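Local coordinates for protein O-methyltransferase (Burkholderia thailandensis, PDB 3MCZ) that probably transfers a methyl group from S-adenosyl-L-methionine to an oxygen of its substrate and probably works as a dimer, at residues 192-197 against 206-211. Sequence-based numbering, arbitrary orientation. Where two conformers were deposited one is given.
Sequences TYLAQV and GQIWDL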
ATOM      1  N   THR A 192       1.576  19.992  21.870  1.00 22.22           N
ATOM      2  CA  THR A 192       2.430  20.871  21.096  1.00 21.43           C
ATOM      3  C   THR A 192       1.725  22.196  20.791  1.00 19.73           C
ATOM      4  O   THR A 192       2.386  23.228  20.762  1.00 19.39           O
ATOM      5  CB  THR A 192       2.949  20.178  19.806  1.00 21.25           C
ATOM      6  OG1 THR A 192       3.667  18.991  20.188  1.00 25.27           O
ATOM      7  CG2 THR A 192       3.886  21.056  19.066  1.00 22.01           C
ATOM      8  N   TYR A 193       0.407  22.179  20.587  1.00 18.10           N
ATOM      9  CA  TYR A 193      -0.293  23.435  20.298  1.00 17.98           C
ATOM     10  C   TYR A 193      -0.184  24.364  21.515  1.00 17.55           C
ATOM     11  O   TYR A 193       0.195  25.523  21.380  1.00 17.84           O
ATOM     12  CB  TYR A 193      -1.756  23.229  19.944  1.00 17.38           C
ATOM     13  CG  TYR A 193      -2.018  22.460  18.641  1.00 17.80           C
ATOM     14  CD1 TYR A 193      -2.064  21.059  18.622  1.00 16.96           C
ATOM     15  CD2 TYR A 193      -2.235  23.131  17.454  1.00 17.01           C
ATOM     16  CE1 TYR A 193      -2.305  20.364  17.443  1.00 17.67           C
ATOM     17  CE2 TYR A 193      -2.466  22.450  16.258  1.00 19.10           C
ATOM     18  CZ  TYR A 193      -2.507  21.061  16.256  1.00 18.68           C
ATOM     19  OH  TYR A 193      -2.753  20.373  15.073  1.00 19.25           O
ATOM     20  N   LEU A 194      -0.492  23.851  22.694  1.00 16.50           N
ATOM     21  CA  LEU A 194      -0.476  24.706  23.882  1.00 16.71           C
ATOM     22  C   LEU A 194       0.907  25.257  24.171  1.00 16.35           C
ATOM     23  O   LEU A 194       1.054  26.443  24.447  1.00 15.03           O
ATOM     24  CB  LEU A 194      -0.989  23.946  25.086  1.00 16.46           C
ATOM     25  CG  LEU A 194      -1.046  24.797  26.355  1.00 17.45           C
ATOM     26  CD1 LEU A 194      -2.054  25.949  26.168  1.00 18.61           C
ATOM     27  CD2 LEU A 194      -1.418  23.962  27.533  1.00 18.80           C
ATOM     28  N   ALA A 195       1.923  24.390  24.099  1.00 16.33           N
ATOM     29  CA  ALA A 195       3.278  24.781  24.383  1.00 16.51           C
ATOM     30  C   ALA A 195       3.740  25.885  23.434  1.00 16.55           C
ATOM     31  O   ALA A 195       4.358  26.861  23.867  1.00 16.16           O
ATOM     32  CB  ALA A 195       4.222  23.554  24.306  1.00 16.12           C
ATOM     33  N   GLN A 196       3.450  25.746  22.140  1.00 15.89           N
ATOM     34  CA  GLN A 196       3.914  26.721  21.169  0.50 16.31           C
ATOM     35  C   GLN A 196       3.169  28.041  21.344  1.00 16.06           C
ATOM     36  O   GLN A 196       3.743  29.107  21.142  1.00 17.20           O
ATOM     37  CB  GLN A 196       3.757  26.193  19.744  0.50 16.55           C
ATOM     38  CG  GLN A 196       4.867  25.259  19.324  0.50 18.42           C
ATOM     39  CD  GLN A 196       5.949  25.971  18.544  0.50 20.64           C
ATOM     40  OE1 GLN A 196       6.042  25.829  17.323  0.50 23.47           O
ATOM     41  NE2 GLN A 196       6.761  26.754  19.234  0.50 21.66           N
ATOM     42  N   VAL A 197       1.899  27.954  21.710  1.00 15.56           N
ATOM     43  CA  VAL A 197       1.071  29.126  21.993  1.00 15.05           C
ATOM     44  C   VAL A 197       1.673  29.862  23.213  1.00 14.25           C
ATOM     45  O   VAL A 197       1.890  31.052  23.152  1.00 13.22           O
ATOM     46  CB  VAL A 197      -0.408  28.737  22.279  1.00 15.58           C
ATOM     47  CG1 VAL A 197      -1.191  29.940  22.839  1.00 17.07           C
ATOM     48  CG2 VAL A 197      -1.124  28.208  20.973  1.00 16.24           C
ATOM     49  N   GLY A 206      -1.602  27.852  31.117  1.00 11.92           N
ATOM     50  CA  GLY A 206      -2.316  26.819  30.397  1.00 12.02           C
ATOM     51  C   GLY A 206      -2.638  25.616  31.251  1.00 12.56           C
ATOM     52  O   GLY A 206      -1.944  25.333  32.238  1.00 13.36           O
ATOM     53  N   GLN A 207      -3.722  24.934  30.901  1.00 13.25           N
ATOM     54  CA  GLN A 207      -4.040  23.595  31.467  1.00 13.92           C
ATOM     55  C   GLN A 207      -4.242  22.624  30.314  1.00 14.68           C
ATOM     56  O   GLN A 207      -4.817  22.997  29.262  1.00 12.14           O
ATOM     57  CB  GLN A 207      -5.304  23.636  32.310  1.00 13.37           C
ATOM     58  CG  GLN A 207      -5.232  24.642  33.453  1.00 15.40           C
ATOM     59  CD  GLN A 207      -6.461  24.617  34.336  1.00 16.27           C
ATOM     60  OE1 GLN A 207      -7.461  24.011  33.992  1.00 15.67           O
ATOM     61  NE2 GLN A 207      -6.378  25.255  35.490  1.00 17.93           N
ATOM     62  N   ILE A 208      -3.728  21.408  30.489  1.00 14.91           N
ATOM     63  CA  ILE A 208      -3.979  20.334  29.571  1.00 16.68           C
ATOM     64  C   ILE A 208      -4.904  19.364  30.317  1.00 16.63           C
ATOM     65  O   ILE A 208      -4.599  18.939  31.435  1.00 16.43           O
ATOM     66  CB  ILE A 208      -2.675  19.576  29.152  1.00 17.24           C
ATOM     67  CG1 ILE A 208      -1.642  20.515  28.479  1.00 18.75           C
ATOM     68  CG2 ILE A 208      -3.023  18.456  28.187  1.00 17.41           C
ATOM     69  CD1 ILE A 208      -0.244  19.977  28.561  1.00 19.35           C
ATOM     70  N   TRP A 209      -6.027  19.044  29.679  1.00 17.03           N
ATOM     71  CA  TRP A 209      -7.062  18.110  30.181  1.00 17.72           C
ATOM     72  C   TRP A 209      -7.067  16.912  29.253  1.00 18.90           C
ATOM     73  O   TRP A 209      -7.495  17.018  28.104  1.00 18.75           O
ATOM     74  CB  TRP A 209      -8.453  18.754  30.118  1.00 17.81           C
ATOM     75  CG  TRP A 209      -8.694  19.938  31.070  1.00 16.27           C
ATOM     76  CD1 TRP A 209      -7.754  20.760  31.627  1.00 15.47           C
ATOM     77  CD2 TRP A 209      -9.958  20.403  31.547  1.00 15.17           C
ATOM     78  NE1 TRP A 209      -8.352  21.701  32.421  1.00 14.27           N
ATOM     79  CE2 TRP A 209      -9.706  21.504  32.399  1.00 15.15           C
ATOM     80  CE3 TRP A 209     -11.275  19.990  31.350  1.00 16.06           C
ATOM     81  CZ2 TRP A 209     -10.730  22.202  33.053  1.00 15.78           C
ATOM     82  CZ3 TRP A 209     -12.296  20.681  31.987  1.00 17.10           C
ATOM     83  CH2 TRP A 209     -12.014  21.775  32.841  1.00 15.05           C
ATOM     84  N   ASP A 210      -6.602  15.765  29.740  1.00 21.16           N
ATOM     85  CA  ASP A 210      -6.576  14.544  28.930  1.00 22.86           C
ATOM     86  C   ASP A 210      -6.554  13.295  29.834  1.00 23.80           C
ATOM     87  O   ASP A 210      -6.659  13.411  31.054  1.00 21.98           O
ATOM     88  CB  ASP A 210      -5.360  14.556  27.995  1.00 22.94           C
ATOM     89  CG  ASP A 210      -5.587  13.764  26.715  1.00 26.17           C
ATOM     90  OD1 ASP A 210      -6.500  12.884  26.684  1.00 30.13           O
ATOM     91  OD2 ASP A 210      -4.850  14.014  25.731  1.00 28.70           O
ATOM     92  N   LEU A 211      -6.441  12.120  29.216  1.00 26.28           N
ATOM     93  CA  LEU A 211      -6.443  10.833  29.941  1.00 27.74           C
ATOM     94  C   LEU A 211      -5.043  10.509  30.487  1.00 28.89           C
ATOM     95  O   LEU A 211      -4.071  11.164  30.122  1.00 29.38           O
ATOM     96  CB  LEU A 211      -6.951   9.716  29.016  1.00 28.08           C
ATOM     97  CG  LEU A 211      -8.425   9.863  28.582  1.00 29.66           C
ATOM     98  CD1 LEU A 211      -8.780   8.933  27.419  1.00 30.57           C
ATOM     99  CD2 LEU A 211      -9.376   9.643  29.764  1.00 30.23           C
TER
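Leu194 on helix 192-197 meets Gly206, Gln207 and Ile208 of strand 206-210 where the two segments run antiparallel, their axes 177° apart in direction and 9.5 Å apart at closest approach. The nearest CA pair, Leu194 CA to Gly206 CA at 7.1 Å, sets the register. No hydrogen bond spans the gap, and the two surfaces bury 122 Å² in total, so the contact rests on the packing of one leucine against the strand. CG of Leu194 stands anti to the backbone nitrogen, and chi2 of 64° leaves CD2 extended, roughly anti to CA, as the methyl that touches. CD2 lies 3.6 Å from Ile208 CG1, the closest apolar approach, with the two side chains crossing at a slant. The same methyl lies 4.1 Å from Gly206 CA and 3.9 Å from Gln207 O, so at both residues it meets backbone. The CB of Ile208 is directed neither at the helix nor away from it, but CG1, set anti to the carbonyl carbon, ends up nearer the leucine. This is the helix-on-strand packing of a beta-alpha-beta unit: strand 182-186, helix 192-200 and strand 205-210 follow one another in the chain, the strands side by side and parallel in the Rossmann-like sheet expected of S-adenosylmethionine-dependent methyltransferases, the helix packing on its face. Leu194 also touches Val183 and Asp185 on strand 182-186 and Val231 on strand 231-235, so it bears on three neighbouring strands. CB of Gln207 points away from the helix; its OE1 accepts a bond from Trp209 NE1 at 2.9 Å, nearly straight at 164° and close to the indole plane. That indole packs against Phe234 and makes a cation-pi contact with Lys236.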